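Local coordinates for Dr hemagglutinin structural subunit (Escherichia coli, PDB 1UT1), which forms the structural subunit of a fimbrial adhesin through which uropathogenic bacteria adhere to the upper urinary tract by binding the Dr blood group antigen, at residues G15-T20 against T138-G143. The protein carries 3 engineered substitutions. Residues are numbered along the deposited sequence; the frame is centred on the assembly and turned at random. Where two conformers were deposited one is given.
With EDO (1,2-ethanediol), chain N; SO4 (sulfate ion), chain O.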
ATOM      1  N   GLY A  15      -4.137  -3.783  18.886  1.00  9.67           N
ATOM      2  CA  GLY A  15      -3.292  -4.709  18.149  1.00 10.65           C
ATOM      3  C   GLY A  15      -3.098  -4.210  16.728  1.00 13.43           C
ATOM      4  O   GLY A  15      -3.520  -3.104  16.359  1.00 13.64           O
ATOM      5  N   THR A  16      -2.590  -5.083  15.888  1.00  8.31           N
ATOM      6  CA  THR A  16      -2.409  -4.739  14.510  1.00  7.79           C
ATOM      7  C   THR A  16      -3.475  -5.378  13.575  1.00 11.21           C
ATOM      8  O   THR A  16      -4.358  -6.111  14.010  1.00 10.13           O
ATOM      9  CB  THR A  16      -1.013  -5.041  14.066  1.00 10.82           C
ATOM     10  OG1 THR A  16      -0.737  -6.434  14.273  1.00 11.64           O
ATOM     11  CG2 THR A  16      -0.034  -4.203  14.925  1.00 10.92           C
ATOM     12  N   THR A  17      -3.363  -5.076  12.300  1.00 12.16           N
ATOM     13  CA  THR A  17      -4.344  -5.499  11.324  1.00 12.34           C
ATOM     14  C   THR A  17      -3.729  -6.398  10.264  1.00 16.11           C
ATOM     15  O   THR A  17      -2.656  -6.087   9.696  1.00 15.41           O
ATOM     16  CB  THR A  17      -4.943  -4.251  10.643  1.00 18.21           C
ATOM     17  OG1 THR A  17      -5.606  -3.458  11.637  1.00 18.56           O
ATOM     18  CG2 THR A  17      -5.944  -4.626   9.519  1.00 15.32           C
ATOM     19  N   GLY A  18      -4.392  -7.521  10.020  1.00 12.37           N
ATOM     20  CA  GLY A  18      -3.973  -8.457   8.986  1.00 12.43           C
ATOM     21  C   GLY A  18      -4.964  -8.358   7.813  1.00 14.57           C
ATOM     22  O   GLY A  18      -6.187  -8.396   8.010  1.00 13.96           O
ATOM     23  N   THR A  19      -4.432  -8.266   6.595  1.00 10.39           N
ATOM     24  CA  THR A  19      -5.272  -8.175   5.419  1.00  9.69           C
ATOM     25  C   THR A  19      -5.019  -9.399   4.546  1.00 16.63           C
ATOM     26  O   THR A  19      -3.872  -9.658   4.170  1.00 19.71           O
ATOM     27  CB  THR A  19      -4.938  -6.890   4.647  0.65 19.48           C
ATOM     28  OG1 THR A  19      -5.115  -5.753   5.514  0.65 11.90           O
ATOM     29  CG2 THR A  19      -5.827  -6.747   3.412  0.65 19.63           C
ATOM     30  N   THR A  20      -6.077 -10.177   4.293  1.00 10.32           N
ATOM     31  CA  THR A  20      -6.017 -11.390   3.461  1.00  9.91           C
ATOM     32  C   THR A  20      -6.602 -11.045   2.108  1.00 13.98           C
ATOM     33  O   THR A  20      -7.722 -10.550   2.018  1.00 12.79           O
ATOM     34  CB  THR A  20      -6.854 -12.530   4.104  1.00 16.63           C
ATOM     35  OG1 THR A  20      -6.253 -12.902   5.361  1.00 12.62           O
ATOM     36  CG2 THR A  20      -6.915 -13.769   3.173  1.00 17.21           C
ATOM     37  N   THR A 138     -10.856  -8.967  -0.531  1.00 10.12           N
ATOM     38  CA  THR A 138     -10.070  -8.663   0.667  1.00 10.22           C
ATOM     39  C   THR A 138     -10.866  -8.982   1.940  1.00 12.46           C
ATOM     40  O   THR A 138     -12.092  -8.732   1.999  1.00 11.58           O
ATOM     41  CB  THR A 138      -9.694  -7.094   0.672  1.00 13.34           C
ATOM     42  OG1 THR A 138      -9.088  -6.723  -0.583  1.00 12.68           O
ATOM     43  CG2 THR A 138      -8.723  -6.770   1.783  1.00 12.37           C
ATOM     44  N   LEU A 139     -10.152  -9.458   2.973  1.00  8.96           N
ATOM     45  CA  LEU A 139     -10.722  -9.656   4.300  1.00  9.45           C
ATOM     46  C   LEU A 139      -9.739  -9.012   5.276  1.00 13.60           C
ATOM     47  O   LEU A 139      -8.550  -9.337   5.280  1.00 13.60           O
ATOM     48  CB  LEU A 139     -10.886 -11.132   4.662  1.00  9.22           C
ATOM     49  CG  LEU A 139     -11.144 -11.402   6.158  1.00 11.94           C
ATOM     50  CD1 LEU A 139     -12.490 -10.834   6.589  1.00 12.53           C
ATOM     51  CD2 LEU A 139     -11.110 -12.912   6.423  1.00 12.09           C
ATOM     52  N   THR A 140     -10.217  -8.041   6.045  1.00  9.40           N
ATOM     53  CA  THR A 140      -9.337  -7.313   6.955  1.00  9.10           C
ATOM     54  C   THR A 140      -9.719  -7.617   8.415  1.00 11.54           C
ATOM     55  O   THR A 140     -10.906  -7.544   8.778  1.00 12.07           O
ATOM     56  CB  THR A 140      -9.454  -5.806   6.675  1.00 13.09           C
ATOM     57  OG1 THR A 140      -9.044  -5.543   5.321  1.00 14.25           O
ATOM     58  CG2 THR A 140      -8.572  -5.023   7.621  1.00 13.33           C
ATOM     59  N   LEU A 141      -8.736  -8.027   9.218  1.00  8.99           N
ATOM     60  CA  LEU A 141      -8.967  -8.425  10.628  1.00  8.84           C
ATOM     61  C   LEU A 141      -8.038  -7.629  11.543  1.00 12.89           C
ATOM     62  O   LEU A 141      -6.828  -7.538  11.301  1.00 13.74           O
ATOM     63  CB  LEU A 141      -8.677  -9.910  10.830  1.00  9.37           C
ATOM     64  CG  LEU A 141      -9.596 -10.884  10.035  1.00 12.49           C
ATOM     65  CD1 LEU A 141      -9.006 -12.320  10.038  1.00 12.31           C
ATOM     66  CD2 LEU A 141     -10.971 -10.891  10.631  1.00 12.67           C
ATOM     67  N   THR A 142      -8.612  -7.063  12.587  1.00  9.50           N
ATOM     68  CA  THR A 142      -7.857  -6.230  13.518  1.00  9.11           C
ATOM     69  C   THR A 142      -7.872  -6.883  14.886  1.00 10.23           C
ATOM     70  O   THR A 142      -8.924  -7.273  15.385  1.00  9.62           O
ATOM     71  CB  THR A 142      -8.500  -4.818  13.641  1.00 16.03           C
ATOM     72  OG1 THR A 142      -8.449  -4.169  12.365  1.00 14.76           O
ATOM     73  CG2 THR A 142      -7.715  -3.956  14.705  1.00 13.00           C
ATOM     74  N   GLY A 143      -6.711  -6.928  15.523  1.00  8.05           N
ATOM     75  CA  GLY A 143      -6.578  -7.553  16.833  1.00  8.20           C
ATOM     76  C   GLY A 143      -7.067  -6.664  17.939  1.00 11.79           C
ATOM     77  O   GLY A 143      -7.021  -5.424  17.848  1.00 12.38           O
TER
HETATM   78  C1  EDO N1147      -6.118  -1.156  16.704  1.00 22.84           C
HETATM   79  O1  EDO N1147      -5.052  -1.206  15.765  1.00 24.86           O
HETATM   80  C2  EDO N1147      -5.679  -0.287  17.890  1.00 18.92           C
HETATM   81  O2  EDO N1147      -4.508  -0.848  18.523  1.00 14.35           O
HETATM   82  S   SO4 O1148      -0.467  -8.396   6.639  1.00 35.14           S
HETATM   83  O1  SO4 O1148       0.036  -8.325   5.226  1.00 35.48           O
HETATM   84  O2  SO4 O1148      -0.073  -7.224   7.441  1.00 36.56           O
HETATM   85  O3  SO4 O1148      -1.957  -8.371   6.552  1.00 37.97           O
HETATM   86  O4  SO4 O1148      -0.134  -9.692   7.196  1.00 36.59           O
HETATM   87  O   HOH W   1      -7.245  -3.827   4.783  1.00 31.54           O
HETATM   88  O   HOH W   2      -6.912 -11.217   7.183  1.00 22.72           O
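An antiparallel pairing of two neighbouring strands, in the immunoglobulin-like fold of the Dr-family adhesins, joins T16-T20 near the start of the chain to T138-G143 near its end. It illustrates how such a pair alternates. At the hydrogen-bonded pair G18 and L141, each N donates to the other's O, both at 2.8 Å; T20 and L139 repeat the exchange, and G143 N reaches T16 O at 2.9 Å. Between them, at the non-hydrogen-bonded pairs, CA-H groups approach carbonyls that already accept an N-H, T17 CA lying 3.2 Å from L141 O.

The two faces differ. One carries the threonines T17, T19, T140 and T142. The hydroxyls of T17 and T142 lie within hydrogen-bonding distance, OG1 to OG1 at 3.0 Å. T17 holds CG2 anti to the backbone N (chi1 -62°), which sets it against T140 CG2 at 3.3 Å, closer than usual van der Waals contact. On the other face, T20, L139 and L141 are buried, and a water bridges T20 OG1 and L139 O.

Beyond the pair, T20 packs on I50 and V53 of strand 49-58, and T16 OG1 is hydrogen-bonded to V32 N of a second subunit. Strand 135-147 also bonds through the backbone of T138 to I82 of strand 78-83 and through that of T142 to K68 of strand 64-69.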